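NBS-LRR class disease resistance protein (Oryza sativa subsp. japonica, PDB 6FU9) probably acts as an intracellular immune receptor of rice, through a heavy-metal-associated-like domain that binds another protein, probably a pathogen effector. Local coordinates at residues V10-M15 / M71-S76; M6-F11 / Q46-G51. One frame throughout, in Å; residues are numbered along the deposited sequence.

Interaction 1 (V10-M15 / M71-S76); sequences VFKIPM and MFLEVS
Val10 and Lys12 form antiparallel hydrogen-bonded pairs with Glu74 and Met71, the short strand axes running at 147° to each other; a classic beta bulge, in which Leu73 and Glu74 both face Val10, breaks the regular pairing. Val10 O is gripped by two donors from one face of its carbonyl plane, Leu73 N at 2.8 Å and Glu74 N at 3.1 Å, while Val10 N gives a nearly straight bond to Glu74 O (2.9 Å). Beyond the bulge, Lys12 N donates to Met71 O at 2.8 Å, and Lys12 O takes the N-H of Met71 in return.

The bulge lets Leu73 lie alongside Val10 and Lys12: its CD2 branch rests 3.9 Å from Val10 CG1 and 3.8 Å from Lys12 CG. Lys12 bends at chi2 and chi3, which turns NZ from the strand to a salt bridge with Asp45 and a second one with an acidic side chain of the bound protein chain. Val10 CG2, placed anti to its carbonyl carbon, meets Glu74 OE1 at 3.7 Å, and the other carboxylate oxygen, OE2, takes the hydroxyl of Ser76 through its anti lone pair. On the reverse face, Phe11 CE1 sits over one face of the Phe72 ring, 3.6 Å from Phe72 CE1, in an oblique contact with the planes inclined at 43°.

Held by acids of two chains, the probably charged Lys12 ammonium links this part of the sheet to the partner. With Glu74 and Val75 pairing with a strand of the bound protein chain, the bulged strand becomes a junction through which the ferredoxin-like sheet runs on across the interface.

Interaction 2 (M6-F11 / Q46-G51); sequences MQKIVF and QVVVVG
Lys8 leaves its backbone with CG anti to N (chi1 -177°) and stays extended to its end, which carries CE across Val48 to 3.9 Å from Val48 CG1. Met6 instead turns at its last torsion (chi3 69°), and its side chain crosses that of Val50 at about a right angle, though the 3.3 Å approach of Met6 CE to Val50 CG1 is too short to be trusted.

Between these strands, which run antiparallel, the pairs Gln7 with Gly51, Ile9 with Val49 and Phe11 with Val47 each exchange two backbone hydrogen bonds. Those of the middle pair are Ile9 N to Val49 O at 2.9 Å and Val49 N to Ile9 O at 2.8 Å. The non-hydrogen-bonded pairs between them, Lys8 with Val50 and Val10 with Val48, bring CA-H groups to carbonyls, as where Lys8 CA meets Val49 O at 3.3 Å. Val10 and Val48 point the same way side by side, and Val10 CG1 also meets Gln46 CG at 3.9 Å. On the other face, Val49 CG2 comes to the edge of the Phe11 ring, 4.2 Å from Phe11 CE2, while Leu59, Val60 and Leu63 of helix 56-66 pack against Phe11. Gln7 OE1 accepts from the backbone N of Ile54.

On the face with Lys8, Gln46, Val48 and Val50, Gln46 NE2 donates to an acidic side chain and to backbone of the bound protein chain, and Lys8 NZ makes a weak hydrogen bond to its backbone. The strand pair thus turns an apolar layer of Ile9, Phe11, Val47 and Val49 to the helices, as in ferredoxin-like domains, and a polar-tipped face to the partner.

From the N terminus, strand 7-12 serves both contacts, with Val10 and Phe11 common to the two. Interaction 2 closes the first loop, after helix 18-29 and strand 34-40 have been passed; interaction 1 closes the longer one, after helix 56-66. Since both begin on strand 7-12, strand 46-51 lies within the longer span; the two loops overlap, with 6-9 lying before the start of the second. Strand 7-12 is therefore held between 46-51 and 71-77, giving the order 34-40, 46-51, 7-12, 71-77 of a beta-alpha-beta-beta-alpha-beta, ferredoxin-like fold. Further joints link the contacts: a probable hydrogen bond from Lys8 N to Ser76 O, Phe72 packing on Ile9, and Ile13 and Met15 packing on Val47.

Interaction 1 (V10-M15 / M71-S76)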
# COMPACT_ATOMS: atom_id res chain seq x y z
N VAL A 10 -4.18 1.29 -2.99
CA VAL A 10 -2.80 1.12 -3.49
C VAL A 10 -2.83 0.25 -4.72
O VAL A 10 -3.42 -0.87 -4.67
CB VAL A 10 -1.87 0.53 -2.44
CG1 VAL A 10 -0.40 0.52 -2.96
CG2 VAL A 10 -1.94 1.26 -1.12
N PHE A 11 -2.19 0.73 -5.79
CA PHE A 11 -2.00 -0.03 -7.01
C PHE A 11 -0.53 -0.43 -7.13
O PHE A 11 0.35 0.31 -6.65
CB PHE A 11 -2.39 0.76 -8.24
CG PHE A 11 -3.82 1.20 -8.29
CD1 PHE A 11 -4.81 0.30 -8.67
CD2 PHE A 11 -4.21 2.48 -7.98
CE1 PHE A 11 -6.15 0.68 -8.74
CE2 PHE A 11 -5.53 2.87 -8.03
CZ PHE A 11 -6.49 1.96 -8.43
N LYS A 12 -0.29 -1.57 -7.76
CA LYS A 12 1.05 -1.94 -8.25
C LYS A 12 1.00 -1.78 -9.74
O LYS A 12 0.16 -2.36 -10.44
CB LYS A 12 1.39 -3.34 -7.79
CG LYS A 12 1.83 -3.42 -6.31
CD LYS A 12 3.30 -3.04 -5.97
CE LYS A 12 4.23 -4.20 -6.22
NZ LYS A 12 5.65 -3.85 -6.03
N ILE A 13 1.93 -0.95 -10.29
CA ILE A 13 1.98 -0.69 -11.75
C ILE A 13 3.42 -0.75 -12.10
O ILE A 13 4.18 0.16 -11.73
CB ILE A 13 1.38 0.66 -12.15
CG1 ILE A 13 0.10 0.99 -11.38
CG2 ILE A 13 1.17 0.70 -13.64
CD1 ILE A 13 -0.58 2.29 -11.78
N PRO A 14 3.85 -1.82 -12.76
CA PRO A 14 5.20 -1.77 -13.34
C PRO A 14 5.38 -0.43 -14.11
O PRO A 14 4.55 -0.08 -14.93
CB PRO A 14 5.22 -2.97 -14.28
CG PRO A 14 4.32 -3.93 -13.58
CD PRO A 14 3.19 -3.10 -13.04
N MET A 15 6.41 0.32 -13.78
CA MET A 15 6.62 1.64 -14.45
C MET A 15 8.00 1.82 -15.00
O MET A 15 8.92 1.83 -14.22
CB MET A 15 6.15 2.78 -13.49
CG MET A 15 4.63 3.01 -13.53
SD MET A 15 3.88 4.23 -12.42
CE MET A 15 4.38 3.51 -10.85
N MET A 71 -2.57 -3.27 -11.16
CA MET A 71 -3.30 -4.21 -10.31
C MET A 71 -3.57 -3.57 -8.95
O MET A 71 -2.72 -2.84 -8.40
CB MET A 71 -2.56 -5.51 -10.13
CG MET A 71 -2.30 -6.23 -11.47
SD MET A 71 -3.82 -6.91 -12.20
CE MET A 71 -4.02 -8.35 -11.14
N PHE A 72 -4.68 -3.91 -8.34
CA PHE A 72 -4.90 -3.53 -6.96
C PHE A 72 -3.97 -4.29 -6.04
O PHE A 72 -3.86 -5.53 -6.13
CB PHE A 72 -6.35 -3.78 -6.52
CG PHE A 72 -7.37 -2.82 -7.08
CD1 PHE A 72 -7.70 -1.71 -6.38
CD2 PHE A 72 -8.07 -3.11 -8.24
CE1 PHE A 72 -8.71 -0.87 -6.83
CE2 PHE A 72 -9.07 -2.29 -8.67
CZ PHE A 72 -9.37 -1.13 -7.99
N LEU A 73 -3.37 -3.60 -5.08
CA LEU A 73 -2.62 -4.19 -3.98
C LEU A 73 -3.36 -4.09 -2.67
O LEU A 73 -3.27 -5.01 -1.85
CB LEU A 73 -1.20 -3.52 -3.87
CG LEU A 73 -0.33 -3.93 -2.66
CD1 LEU A 73 0.01 -5.41 -2.67
CD2 LEU A 73 0.98 -3.10 -2.66
N GLU A 74 -3.99 -2.96 -2.42
CA GLU A 74 -4.68 -2.76 -1.15
C GLU A 74 -5.88 -1.87 -1.32
O GLU A 74 -5.87 -0.89 -2.08
CB GLU A 74 -3.71 -2.10 -0.17
CG GLU A 74 -4.36 -1.65 1.13
CD GLU A 74 -3.40 -0.89 2.00
OE1 GLU A 74 -2.18 -0.99 1.82
OE2 GLU A 74 -3.90 -0.19 2.94
N VAL A 75 -6.92 -2.22 -0.55
CA VAL A 75 -8.06 -1.33 -0.37
C VAL A 75 -8.31 -1.23 1.14
O VAL A 75 -8.48 -2.27 1.80
CB VAL A 75 -9.32 -1.86 -1.10
CG1 VAL A 75 -10.51 -1.00 -0.84
CG2 VAL A 75 -9.07 -1.97 -2.60
N SER A 76 -8.31 -0.03 1.69
CA SER A 76 -8.53 0.15 3.10
C SER A 76 -9.15 1.52 3.36
O SER A 76 -9.25 2.34 2.45
CB SER A 76 -7.25 -0.04 3.89
OG SER A 76 -6.29 0.93 3.53

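Interaction 2 (M6-F11 / Q46-G51)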
# COMPACT_ATOMS: atom_id res chain seq x y z
N MET A 6 -12.05 8.72 4.91
CA MET A 6 -11.30 8.61 3.67
C MET A 6 -10.89 7.17 3.35
O MET A 6 -10.76 6.34 4.21
CB MET A 6 -10.07 9.50 3.79
CG MET A 6 -10.49 10.98 3.74
SD MET A 6 -9.22 12.19 4.00
CE MET A 6 -8.51 11.78 2.49
N GLN A 7 -10.70 6.97 2.05
CA GLN A 7 -10.26 5.73 1.46
C GLN A 7 -8.74 5.77 1.17
O GLN A 7 -8.24 6.86 0.87
CB GLN A 7 -10.88 5.60 0.03
CG GLN A 7 -12.36 5.34 -0.17
CD GLN A 7 -12.71 5.70 -1.61
OE1 GLN A 7 -12.83 6.81 -1.98
NE2 GLN A 7 -13.01 4.68 -2.38
N LYS A 8 -8.12 4.63 1.20
CA LYS A 8 -6.73 4.41 0.76
C LYS A 8 -6.70 3.29 -0.19
O LYS A 8 -7.12 2.14 0.15
CB LYS A 8 -5.84 4.13 1.96
CG LYS A 8 -4.38 3.96 1.60
CD LYS A 8 -3.55 3.81 2.88
CE LYS A 8 -2.12 3.57 2.67
NZ LYS A 8 -1.54 3.47 4.02
N ILE A 9 -6.26 3.52 -1.44
CA ILE A 9 -6.20 2.53 -2.47
C ILE A 9 -4.76 2.47 -2.96
O ILE A 9 -4.17 3.51 -3.29
CB ILE A 9 -7.07 2.88 -3.66
CG1 ILE A 9 -8.54 3.11 -3.24
CG2 ILE A 9 -6.99 1.79 -4.70
CD1 ILE A 9 -9.38 3.80 -4.25
N VAL A 10 -4.18 1.29 -2.99
CA VAL A 10 -2.80 1.12 -3.49
C VAL A 10 -2.83 0.25 -4.72
O VAL A 10 -3.42 -0.87 -4.67
CB VAL A 10 -1.87 0.53 -2.44
CG1 VAL A 10 -0.40 0.52 -2.96
CG2 VAL A 10 -1.94 1.26 -1.12
N PHE A 11 -2.19 0.73 -5.79
CA PHE A 11 -2.00 -0.03 -7.01
C PHE A 11 -0.53 -0.43 -7.13
O PHE A 11 0.35 0.31 -6.65
CB PHE A 11 -2.39 0.76 -8.24
CG PHE A 11 -3.82 1.20 -8.29
CD1 PHE A 11 -4.81 0.30 -8.67
CD2 PHE A 11 -4.21 2.48 -7.98
CE1 PHE A 11 -6.15 0.68 -8.74
CE2 PHE A 11 -5.53 2.87 -8.03
CZ PHE A 11 -6.49 1.96 -8.43
N GLN A 46 4.56 1.28 -6.47
CA GLN A 46 3.28 1.35 -5.69
C GLN A 46 2.72 2.74 -5.90
O GLN A 46 3.42 3.72 -5.65
CB GLN A 46 3.52 1.26 -4.22
CG GLN A 46 3.39 0.00 -3.53
CD GLN A 46 3.70 0.11 -2.02
OE1 GLN A 46 3.14 0.90 -1.24
NE2 GLN A 46 4.49 -0.78 -1.58
N VAL A 47 1.47 2.86 -6.33
CA VAL A 47 0.81 4.14 -6.46
C VAL A 47 -0.22 4.20 -5.35
O VAL A 47 -1.16 3.38 -5.37
CB VAL A 47 0.14 4.27 -7.81
CG1 VAL A 47 -0.61 5.58 -7.95
CG2 VAL A 47 1.21 4.10 -8.93
N VAL A 48 0.02 5.01 -4.36
CA VAL A 48 -0.80 5.12 -3.15
C VAL A 48 -1.71 6.32 -3.30
O VAL A 48 -1.24 7.46 -3.44
CB VAL A 48 0.07 5.21 -1.87
CG1 VAL A 48 -0.89 5.27 -0.66
CG2 VAL A 48 1.06 4.10 -1.75
N VAL A 49 -3.02 6.07 -3.24
CA VAL A 49 -4.06 7.03 -3.48
C VAL A 49 -4.92 7.24 -2.27
O VAL A 49 -5.40 6.24 -1.70
CB VAL A 49 -4.91 6.62 -4.68
CG1 VAL A 49 -5.85 7.73 -5.07
CG2 VAL A 49 -4.05 6.13 -5.84
N VAL A 50 -5.14 8.45 -1.85
CA VAL A 50 -6.01 8.77 -0.71
C VAL A 50 -7.06 9.73 -1.15
O VAL A 50 -6.81 10.69 -1.86
CB VAL A 50 -5.18 9.35 0.45
CG1 VAL A 50 -6.00 9.92 1.54
CG2 VAL A 50 -4.22 8.26 0.99
N GLY A 51 -8.29 9.53 -0.69
CA GLY A 51 -9.35 10.47 -1.00
C GLY A 51 -10.71 10.04 -0.48
O GLY A 51 -10.79 9.31 0.50